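Kelch domain-containing protein (Colletotrichum graminicola M1.001, PDB 5C86) oxidises alcohols as a fungal member of the AA5 family, probably at a copper centre like that of its galactose oxidase relatives. Local coordinates at residues Thr76-Asp79 / Arg83-Val86; Ile85-Ser90 / Gln121-Thr126; Gln388-Thr393 / Ala399-Thr404; Ile403-Ala408 / Leu463-Glu468; Leu257-Gly260 / Ala265-Val268. All blocks are in the same frame, centred on the assembly; numbering follows the deposited sequence.

Contact 1. Residues Thr76-Asp79 / Arg83-Val86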
# COMPACT_ATOMS: atom_id res chain seq x y z
N THR A 76 9.02 1.00 -2.65
CA THR A 76 8.51 2.31 -2.13
C THR A 76 8.27 2.12 -0.64
O THR A 76 7.74 1.07 -0.21
CB THR A 76 7.27 2.78 -2.76
OG1 THR A 76 6.20 1.84 -2.53
CG2 THR A 76 7.42 2.94 -4.20
N SER A 77 8.55 3.13 0.15
CA SER A 77 8.15 3.18 1.57
C SER A 77 8.07 4.59 2.03
O SER A 77 8.74 5.47 1.44
CB SER A 77 9.11 2.44 2.49
OG SER A 77 9.16 1.02 2.23
N LEU A 78 7.23 4.87 3.03
CA LEU A 78 7.22 6.15 3.71
C LEU A 78 7.90 6.04 5.04
O LEU A 78 7.65 5.15 5.80
CB LEU A 78 5.83 6.65 3.93
CG LEU A 78 5.26 7.32 2.72
CD1 LEU A 78 4.88 6.29 1.66
CD2 LEU A 78 4.01 8.14 2.95
N ASP A 79 8.83 6.93 5.33
CA ASP A 79 9.58 6.85 6.55
C ASP A 79 8.86 7.56 7.73
O ASP A 79 7.75 8.02 7.59
CB ASP A 79 11.05 7.40 6.37
CG ASP A 79 11.16 8.88 6.36
OD1 ASP A 79 10.18 9.69 6.42
OD2 ASP A 79 12.38 9.31 6.19
N ARG A 83 8.58 11.09 4.57
CA ARG A 83 9.30 11.17 3.32
C ARG A 83 9.06 9.90 2.55
O ARG A 83 8.98 8.82 3.16
CB ARG A 83 10.80 11.31 3.63
CG ARG A 83 11.08 12.60 4.40
CD ARG A 83 12.57 12.85 4.46
NE ARG A 83 13.27 11.70 4.94
CZ ARG A 83 14.57 11.42 4.78
NH1 ARG A 83 15.41 12.31 4.21
NH2 ARG A 83 15.05 10.31 5.28
N ILE A 84 8.89 10.05 1.23
CA ILE A 84 8.71 8.89 0.32
C ILE A 84 10.07 8.45 -0.20
O ILE A 84 10.75 9.23 -0.88
CB ILE A 84 7.78 9.24 -0.83
CG1 ILE A 84 6.47 9.84 -0.36
CG2 ILE A 84 7.59 7.99 -1.69
CD1 ILE A 84 5.70 10.50 -1.41
N ILE A 85 10.47 7.29 0.21
CA ILE A 85 11.76 6.71 -0.16
C ILE A 85 11.56 5.67 -1.25
O ILE A 85 10.87 4.66 -1.02
CB ILE A 85 12.47 6.16 1.04
CG1 ILE A 85 12.82 7.30 2.09
CG2 ILE A 85 13.78 5.43 0.63
CD1 ILE A 85 13.51 6.85 3.36
N VAL A 86 12.14 5.88 -2.45
CA VAL A 86 11.97 5.04 -3.59
C VAL A 86 13.33 4.43 -3.97
O VAL A 86 14.30 5.16 -4.14
CB VAL A 86 11.32 5.82 -4.72
CG1 VAL A 86 11.15 5.02 -5.95
CG2 VAL A 86 9.98 6.42 -4.33
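S77 and I85 form the central hydrogen-bonded pair of an antiparallel beta hairpin, made by strands 75-78 and 84-87 of one propeller blade. Their main chains exchange two bonds, S77 N to I85 O at 3.0 Å and I85 N to S77 O at 2.8 Å. Two residues further on, past the non-hydrogen-bonded pair L78-I84, D79 N gives its hydrogen to R83 O at 2.9 Å. There the D79 side chain takes over as acceptor. OD1 receives R83 N and also D81 N, the second being an Asx-turn bond, while OD2 serves the arginine head. D79 CG lies between its own backbone N and carbonyl carbon (chi1 78°), which helps bring the carboxylate to R83 N and the arginine head. L78 and I84 lie side by side with CG and CG1 4.2 Å apart, and L78 also touches V418 and A420 of strand 412-422. Other polar atoms are met as well: S77 OG donates to T76 O and bonds S123 OG, L78 N bonds D428 OD1, and L78 O bonds T125 OG1 and R417 NH2. The salt bridge illustrates how one oxygen can serve two nitrogens along one edge of a guanidinium group. D79 OD2 takes R83 NE at 2.8 Å and R83 NH2 at 3.0 Å, lying just 2° from the guanidinium plane, with carboxylate and guanidinium turned 25° against each other.

Contact 2. Residues Ile85-Ser90 / Gln121-Thr126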
# COMPACT_ATOMS: atom_id res chain seq x y z
N ILE A 85 10.47 7.29 0.21
CA ILE A 85 11.76 6.71 -0.16
C ILE A 85 11.56 5.67 -1.25
O ILE A 85 10.87 4.66 -1.02
CB ILE A 85 12.47 6.16 1.04
CG1 ILE A 85 12.82 7.30 2.09
CG2 ILE A 85 13.78 5.43 0.63
CD1 ILE A 85 13.51 6.85 3.36
N VAL A 86 12.14 5.88 -2.45
CA VAL A 86 11.97 5.04 -3.59
C VAL A 86 13.33 4.43 -3.97
O VAL A 86 14.30 5.16 -4.14
CB VAL A 86 11.32 5.82 -4.72
CG1 VAL A 86 11.15 5.02 -5.95
CG2 VAL A 86 9.98 6.42 -4.33
N THR A 87 13.37 3.13 -4.15
CA THR A 87 14.61 2.38 -4.32
C THR A 87 14.59 1.65 -5.64
O THR A 87 13.66 0.93 -5.98
CB THR A 87 14.84 1.38 -3.22
OG1 THR A 87 13.61 0.65 -2.86
CG2 THR A 87 15.32 2.05 -2.00
N GLY A 88 15.72 1.74 -6.36
CA GLY A 88 15.94 0.83 -7.53
C GLY A 88 14.98 1.05 -8.64
O GLY A 88 14.47 2.14 -8.89
N GLY A 89 14.70 -0.06 -9.33
CA GLY A 89 13.93 -0.01 -10.52
C GLY A 89 14.83 0.16 -11.74
O GLY A 89 15.88 -0.47 -11.79
N SER A 90 14.40 0.96 -12.68
CA SER A 90 15.22 1.11 -13.90
C SER A 90 16.61 1.63 -13.55
O SER A 90 17.66 1.15 -14.10
CB SER A 90 14.49 1.94 -14.91
OG SER A 90 13.41 1.27 -15.52
N GLN A 121 11.58 -5.26 -6.15
CA GLN A 121 11.71 -5.65 -4.78
C GLN A 121 10.47 -5.13 -4.02
O GLN A 121 9.76 -4.27 -4.51
CB GLN A 121 12.99 -5.06 -4.17
CG GLN A 121 12.96 -3.58 -3.88
CD GLN A 121 13.46 -2.75 -5.03
OE1 GLN A 121 13.37 -3.12 -6.22
NE2 GLN A 121 14.05 -1.59 -4.69
N SER A 122 10.35 -5.61 -2.80
CA SER A 122 9.47 -4.94 -1.84
C SER A 122 10.36 -4.27 -0.79
O SER A 122 11.43 -4.79 -0.37
CB SER A 122 8.54 -5.95 -1.26
OG SER A 122 7.61 -6.40 -2.27
N SER A 123 9.84 -3.15 -0.32
CA SER A 123 10.45 -2.32 0.68
C SER A 123 9.42 -2.11 1.79
O SER A 123 8.24 -1.81 1.49
CB SER A 123 10.72 -0.98 0.00
OG SER A 123 11.31 -0.06 0.91
N CYS A 124 9.87 -2.07 3.02
CA CYS A 124 8.97 -1.69 4.11
C CYS A 124 9.70 -0.97 5.22
O CYS A 124 10.88 -1.22 5.51
CB CYS A 124 8.27 -2.94 4.69
SG CYS A 124 9.36 -4.22 5.44
N THR A 125 8.95 -0.12 5.91
CA THR A 125 9.38 0.63 7.04
C THR A 125 9.23 -0.25 8.24
O THR A 125 8.14 -0.73 8.58
CB THR A 125 8.60 1.91 7.18
OG1 THR A 125 8.78 2.68 6.01
CG2 THR A 125 9.12 2.74 8.32
N THR A 126 10.30 -0.40 9.04
CA THR A 126 10.23 -1.26 10.18
C THR A 126 9.81 -0.49 11.45
O THR A 126 9.70 0.74 11.45
CB THR A 126 11.59 -1.98 10.49
OG1 THR A 126 12.49 -0.98 11.04
CG2 THR A 126 12.16 -2.51 9.23
O HOH W 1 12.07 1.93 -0.98
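T87 and S123 stand 8.0 Å apart between their CA atoms, and G88 and Q121 8.2 Å, too far for the two main chains to pair, so side chains and a water must span the gap. Q121 does so with its amide nitrogen. Its NE2 approaches T87 O at 2.9 Å and T87 OG1 at 2.9 Å, but both bonds are weak, bent to about 126°. The glutamine chain turns sharply at chi2 (-91°), which brings the amide down onto the end of strand 84-87. T87 offers its main-chain O and its OG1, the latter placed between backbone N and carbonyl carbon (chi1 43°). Next to it G88, with positive phi and no side chain, lets NE2 pass 4.1 Å from its backbone N.

Beside I85 and S123, a bound water joins the segments. It donates to I85 O and is hydrogen-bonded to T87 OG1 at 2.7 Å and S123 OG at 2.8 Å. The serine oxygen is held as well by S77 OG on strand 75-78, in the same blade as T87, while S123 O receives T427 OG1.

The case shows how propeller blades can meet through polar and water-mediated links as well as apolar packing: strand 84-87 belongs to one four-stranded blade, strand 122-125 opens the next, within the Kelch motif. The junction borders the copper site of this galactose oxidase-like enzyme, vacant in the apo model, for Q121 directly follows the copper ligand Y120 and their side chains lie about 5 Å apart.

Contact 3. Residues Gln388-Thr393 / Ala399-Thr404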
# COMPACT_ATOMS: atom_id res chain seq x y z
N GLN A 388 -12.96 18.68 14.25
CA GLN A 388 -12.72 20.09 14.56
C GLN A 388 -11.31 20.36 15.10
O GLN A 388 -10.67 21.36 14.79
CB GLN A 388 -13.74 20.60 15.60
CG GLN A 388 -13.60 22.11 15.87
CD GLN A 388 -14.41 22.59 17.05
OE1 GLN A 388 -15.15 21.83 17.66
NE2 GLN A 388 -14.28 23.87 17.38
N SER A 389 -10.79 19.44 15.90
CA SER A 389 -9.41 19.61 16.37
C SER A 389 -8.73 18.26 16.71
O SER A 389 -9.41 17.28 16.96
CB SER A 389 -9.38 20.59 17.56
OG SER A 389 -9.99 20.07 18.70
N LEU A 390 -7.40 18.24 16.67
CA LEU A 390 -6.61 17.20 17.36
C LEU A 390 -5.76 17.94 18.38
O LEU A 390 -5.24 19.06 18.14
CB LEU A 390 -5.69 16.47 16.44
CG LEU A 390 -6.31 15.71 15.31
CD1 LEU A 390 -5.26 14.97 14.53
CD2 LEU A 390 -7.36 14.69 15.81
N SER A 391 -5.54 17.28 19.52
CA SER A 391 -4.68 17.85 20.54
C SER A 391 -3.24 17.82 20.20
O SER A 391 -2.42 18.53 20.86
CB SER A 391 -4.84 17.11 21.87
OG SER A 391 -4.55 15.74 21.71
N ASP A 392 -2.82 16.99 19.28
CA ASP A 392 -1.43 16.90 18.88
C ASP A 392 -1.36 16.23 17.55
O ASP A 392 -2.23 15.41 17.22
CB ASP A 392 -0.60 16.05 19.83
CG ASP A 392 -0.07 16.81 20.98
OD1 ASP A 392 0.70 17.82 20.78
OD2 ASP A 392 -0.44 16.44 22.11
N THR A 393 -0.38 16.60 16.77
CA THR A 393 -0.16 15.98 15.45
C THR A 393 1.10 15.23 15.31
O THR A 393 1.38 14.69 14.24
CB THR A 393 -0.20 16.98 14.29
OG1 THR A 393 0.85 17.93 14.50
CG2 THR A 393 -1.51 17.57 14.17
N ALA A 399 0.84 7.35 23.23
CA ALA A 399 0.50 8.71 23.64
C ALA A 399 -0.96 8.95 23.35
O ALA A 399 -1.55 8.38 22.42
CB ALA A 399 1.37 9.68 22.94
N PRO A 400 -1.56 9.81 24.13
CA PRO A 400 -2.93 10.14 23.90
C PRO A 400 -3.09 11.21 22.82
O PRO A 400 -2.23 12.05 22.65
CB PRO A 400 -3.38 10.71 25.27
CG PRO A 400 -2.15 11.41 25.77
CD PRO A 400 -1.02 10.52 25.32
N ILE A 401 -4.25 11.16 22.14
CA ILE A 401 -4.69 12.19 21.22
C ILE A 401 -6.16 12.45 21.57
O ILE A 401 -6.98 11.51 21.58
CB ILE A 401 -4.65 11.74 19.78
CG1 ILE A 401 -3.22 11.46 19.37
CG2 ILE A 401 -5.14 12.85 18.84
CD1 ILE A 401 -3.18 10.86 17.94
N THR A 402 -6.51 13.69 21.84
CA THR A 402 -7.88 14.06 21.99
C THR A 402 -8.39 14.62 20.64
O THR A 402 -7.78 15.56 20.10
CB THR A 402 -8.09 15.10 23.12
OG1 THR A 402 -7.67 14.50 24.36
CG2 THR A 402 -9.55 15.47 23.26
N ILE A 403 -9.50 14.07 20.18
CA ILE A 403 -10.12 14.35 18.90
C ILE A 403 -11.38 15.13 19.25
O ILE A 403 -12.22 14.57 19.95
CB ILE A 403 -10.47 13.08 18.17
CG1 ILE A 403 -9.24 12.19 17.98
CG2 ILE A 403 -11.17 13.43 16.82
CD1 ILE A 403 -9.50 10.72 18.02
N THR A 404 -11.54 16.33 18.74
CA THR A 404 -12.83 17.06 19.03
C THR A 404 -13.64 17.09 17.73
O THR A 404 -13.15 17.58 16.73
CB THR A 404 -12.51 18.46 19.46
OG1 THR A 404 -11.67 18.40 20.63
CG2 THR A 404 -13.78 19.21 19.79
O HOH W 2 -8.91 18.10 20.40
O HOH W 3 -2.37 14.95 22.77
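A classic beta bulge places Q388 and S389 together opposite T404, at the edge of the C-terminal early set domain, where strands 387-390 and 400-405 run antiparallel. In the conformer described for these two residues, the carbonyl of T404 serves both: its O accepts Q388 N at 2.7 Å, approached nearly end-on, and S389 N at 3.1 Å, which uses a lone pair in the carbonyl plane. T404 N returns a straight bond (171°) to S389 O. Past the pair L390-I403, S391 N is bonded to T402 O at 2.9 Å.

The return bond of this same pair uses a side chain in place of the main chain. S391 has its OG between the backbone N and carbonyl carbon (chi1 58°), pointing at the partner strand, and this hydroxyl oxygen accepts T402 N at 2.8 Å with an N-H...O angle of 166°. The example shows how a strand that has already turned away can still satisfy its neighbour's amide. A water links S389 OG, T404 OG1 and T402 O, donating to the last, with its oxygen 2.8 Å from each.

On the face of L390 and I403, away from S389 and T404, the contact is apolar. L390 and I403 lie alongside one another, and the leucine touches with one branch: CD2 comes within 3.8 Å of I403 CG1, and it also reaches I401 CG2 at 4.2 Å.

Strand 400-405 is flanked by 387-390 and by 444-448, where T402 OG1 meets T446 OG1 and T404 OG1 meets S444 OG. On the apolar face, L390, I401 and I403 all touch L463 of strand 459-466.

Contact 4. Residues Ile403-Ala408 / Leu463-Glu468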
# COMPACT_ATOMS: atom_id res chain seq x y z
N ILE A 403 -9.50 14.07 20.18
CA ILE A 403 -10.12 14.35 18.90
C ILE A 403 -11.38 15.13 19.25
O ILE A 403 -12.22 14.57 19.95
CB ILE A 403 -10.47 13.08 18.17
CG1 ILE A 403 -9.24 12.19 17.98
CG2 ILE A 403 -11.17 13.43 16.82
CD1 ILE A 403 -9.50 10.72 18.02
N THR A 404 -11.54 16.33 18.74
CA THR A 404 -12.83 17.06 19.03
C THR A 404 -13.64 17.09 17.73
O THR A 404 -13.15 17.58 16.73
CB THR A 404 -12.51 18.46 19.46
OG1 THR A 404 -11.67 18.40 20.63
CG2 THR A 404 -13.78 19.21 19.79
N MET A 405 -14.82 16.54 17.79
CA MET A 405 -15.78 16.45 16.70
C MET A 405 -16.63 17.68 16.69
O MET A 405 -16.99 18.22 17.74
CB MET A 405 -16.64 15.20 16.81
CG MET A 405 -15.83 13.90 16.94
SD MET A 405 -14.65 13.68 15.56
CE MET A 405 -15.83 13.58 14.22
N GLN A 406 -17.05 18.06 15.50
CA GLN A 406 -17.94 19.21 15.31
C GLN A 406 -19.30 19.02 15.96
O GLN A 406 -19.80 19.99 16.62
CB GLN A 406 -18.07 19.47 13.82
CG GLN A 406 -18.95 20.70 13.50
CD GLN A 406 -19.02 20.82 11.99
OE1 GLN A 406 -18.09 21.26 11.41
NE2 GLN A 406 -20.01 20.23 11.37
N ASP A 407 -19.88 17.85 15.80
CA ASP A 407 -21.23 17.50 16.22
C ASP A 407 -21.17 16.39 17.29
O ASP A 407 -20.48 15.39 17.15
CB ASP A 407 -22.05 16.95 15.04
CG ASP A 407 -21.78 17.70 13.71
OD1 ASP A 407 -22.28 18.86 13.70
OD2 ASP A 407 -21.03 17.19 12.75
N ALA A 408 -21.96 16.48 18.34
CA ALA A 408 -22.04 15.39 19.36
C ALA A 408 -22.53 14.14 18.78
O ALA A 408 -23.40 14.12 17.92
CB ALA A 408 -22.94 15.83 20.51
N LEU A 463 -6.29 9.95 10.60
CA LEU A 463 -7.22 9.66 11.69
C LEU A 463 -8.61 9.86 11.12
O LEU A 463 -8.91 10.90 10.56
CB LEU A 463 -6.97 10.58 12.90
CG LEU A 463 -7.23 9.98 14.27
CD1 LEU A 463 -6.45 10.68 15.41
CD2 LEU A 463 -8.77 10.02 14.45
N PHE A 464 -9.41 8.80 11.15
CA PHE A 464 -10.83 8.80 10.84
C PHE A 464 -11.71 8.62 12.04
O PHE A 464 -11.41 7.80 12.92
CB PHE A 464 -11.11 7.69 9.85
CG PHE A 464 -10.51 7.87 8.46
CD1 PHE A 464 -11.20 8.62 7.52
CD2 PHE A 464 -9.30 7.29 8.06
CE1 PHE A 464 -10.72 8.81 6.24
CE2 PHE A 464 -8.82 7.42 6.77
CZ PHE A 464 -9.58 8.17 5.86
N ALA A 465 -12.84 9.34 12.01
CA ALA A 465 -13.87 9.20 13.00
C ALA A 465 -15.12 8.81 12.23
O ALA A 465 -15.42 9.44 11.19
CB ALA A 465 -14.09 10.47 13.74
N MET A 466 -15.84 7.83 12.74
CA MET A 466 -17.03 7.30 12.10
C MET A 466 -18.20 7.51 13.07
O MET A 466 -18.17 7.11 14.21
CB MET A 466 -16.86 5.84 11.73
CG MET A 466 -15.88 5.66 10.56
SD MET A 466 -14.86 4.16 10.63
CE MET A 466 -13.91 4.45 12.14
N ASN A 467 -19.29 8.14 12.58
CA ASN A 467 -20.48 8.28 13.37
C ASN A 467 -21.15 6.93 13.61
O ASN A 467 -20.67 5.85 13.20
CB ASN A 467 -21.42 9.35 12.73
CG ASN A 467 -22.10 8.88 11.49
OD1 ASN A 467 -22.15 7.71 11.16
ND2 ASN A 467 -22.74 9.86 10.78
N GLU A 468 -22.24 6.98 14.36
CA GLU A 468 -22.88 5.79 14.81
C GLU A 468 -23.41 4.95 13.65
O GLU A 468 -23.47 3.69 13.74
CB GLU A 468 -24.02 6.17 15.79
CG GLU A 468 -24.65 4.98 16.49
CD GLU A 468 -25.49 5.38 17.73
OE1 GLU A 468 -25.77 6.60 18.00
OE2 GLU A 468 -25.87 4.45 18.49
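L463 meets I403 head-on, the two side chains reaching toward each other so that their ends abut. In the conformer described, one of two deposited, both leucine methyls meet the isoleucine tip from the same side, with CD2 3.7 Å and CD1 4.0 Å from I403 CD1. The same methyls also lie close to I403 CG1, one carbon back along the chain. F464 turns to the other side of its strand, onto P287 and A475. The alternation is that of an extended strand; here strands 400-405 and 459-466 face each other across the interior of the galactose oxidase-like early set domain, a beta sandwich, with no hydrogen bond between the two segments. A465 again points inward. A465 CA is 8.4 Å from M405 CA, a gap that the longer methionine fills. M405 is folded at chi2 (-56°) and chi3 (-63°), and the curl lays both the sulfur and the terminal methyl against the alanine: SD is 3.7 Å and CE 3.6 Å from A465 CB. F413 of strand 412-422 packs on both I403 and A465, and I387 touches I403 and M405 from the neighbouring strand. M466 then points away, touching T412 and S414 of strand 412-422.

Contact 5. Residues Leu257-Gly260 / Ala265-Val268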
# COMPACT_ATOMS: atom_id res chain seq x y z
N LEU A 257 -4.58 -14.20 7.95
CA LEU A 257 -3.39 -14.56 8.72
C LEU A 257 -3.46 -13.86 10.03
O LEU A 257 -3.88 -12.64 10.09
CB LEU A 257 -2.11 -14.13 8.01
CG LEU A 257 -1.95 -14.40 6.54
CD1 LEU A 257 -0.55 -14.10 6.05
CD2 LEU A 257 -2.46 -15.65 5.96
N THR A 258 -3.09 -14.55 11.15
CA THR A 258 -3.07 -13.90 12.45
C THR A 258 -1.69 -14.06 13.02
O THR A 258 -1.24 -15.19 13.17
CB THR A 258 -4.14 -14.52 13.41
OG1 THR A 258 -5.46 -14.45 12.85
CG2 THR A 258 -4.15 -13.78 14.73
N LEU A 259 -1.01 -12.97 13.30
CA LEU A 259 0.36 -12.91 13.74
C LEU A 259 0.34 -12.95 15.22
O LEU A 259 -0.44 -12.23 15.84
CB LEU A 259 1.07 -11.62 13.27
CG LEU A 259 1.59 -11.68 11.80
CD1 LEU A 259 0.49 -11.98 10.81
CD2 LEU A 259 2.21 -10.35 11.48
N GLY A 260 1.21 -13.79 15.78
CA GLY A 260 1.44 -13.74 17.20
C GLY A 260 2.78 -13.08 17.40
O GLY A 260 2.93 -11.89 17.12
N ALA A 265 4.76 -19.60 14.61
CA ALA A 265 3.91 -19.95 13.47
C ALA A 265 2.82 -18.86 13.30
O ALA A 265 2.33 -18.30 14.26
CB ALA A 265 3.25 -21.30 13.67
N VAL A 266 2.49 -18.56 12.04
CA VAL A 266 1.38 -17.70 11.76
C VAL A 266 0.16 -18.54 11.51
O VAL A 266 0.20 -19.47 10.72
CB VAL A 266 1.74 -16.83 10.54
CG1 VAL A 266 0.53 -16.01 10.10
CG2 VAL A 266 2.95 -16.00 10.84
N GLN A 267 -0.94 -18.18 12.14
CA GLN A 267 -2.18 -18.90 12.01
C GLN A 267 -2.89 -18.47 10.72
O GLN A 267 -2.86 -17.27 10.37
CB GLN A 267 -3.05 -18.73 13.25
CG GLN A 267 -2.33 -19.24 14.54
CD GLN A 267 -1.98 -20.73 14.52
OE1 GLN A 267 -2.59 -21.52 13.79
NE2 GLN A 267 -1.01 -21.13 15.34
N VAL A 268 -3.40 -19.43 9.99
CA VAL A 268 -4.05 -19.17 8.69
C VAL A 268 -5.45 -19.73 8.64
O VAL A 268 -5.66 -20.93 8.88
CB VAL A 268 -3.20 -19.77 7.54
CG1 VAL A 268 -3.78 -19.48 6.15
CG2 VAL A 268 -1.76 -19.31 7.63
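Q267 O receives T258 N at 2.8 Å, the shortest polar bond across this pair, and the CA-H of L257 leans on the same oxygen, with CA 3.2 Å away. The return bond, Q267 N to T258 O, is longer at 3.2 Å. Between them these two amides complete the hydrogen-bonded pair T258-Q267, whose side chains share one face. T258 OG1 finds its partner in K235 NZ, and the glutamine chain, bent at chi2, carries its amide away from the opposite strand. The hairpin so formed joins strands 254-258 and 267-270, the last two strands of a four-stranded antiparallel propeller blade, with 267-270 at its edge. On the face of L257 and V268 the contact is mainly apolar and centres on one methyl. V266 CG1, anti to the backbone N (chi1 173°), is wedged among three residues of the facing segment: it lies beside the carbonyl of T258, 3.6 Å from T258 O, and is 3.9 Å from L257 CB and 4.1 Å from L259 CD1. Further along, L257 and V268 lie side by side, and the leucine CD2 sits equally far, 4.1 Å, from V268 CG1 and V268 CG2. Strand 197-202 of the preceding blade comes up against this face, with M198 touching L257, V266 and V268, and W200 touching V266, while V266 also bonds through its backbone to A212.

In the fold
Along the chain the order is contact 1, contact 2, contact 5, contact 3 and contact 4. Contacts 1 and 2 share strand 84-87, with centres 7 Å apart, and carry one propeller blade over to the next beside the copper ligands Y120 and H423. Contact 5 closes the outer hairpin of a later blade, its centre about 27 Å from contact 1. Contacts 3 and 4 share strand 400-405 in the early set domain, 11 Å apart between centres, one along the sheet and the other through the sandwich. Strand 412-422 of the C-terminal domain packs on L78 of contact 1 and on I403 and A465 of contact 4, tying the domain to the propeller.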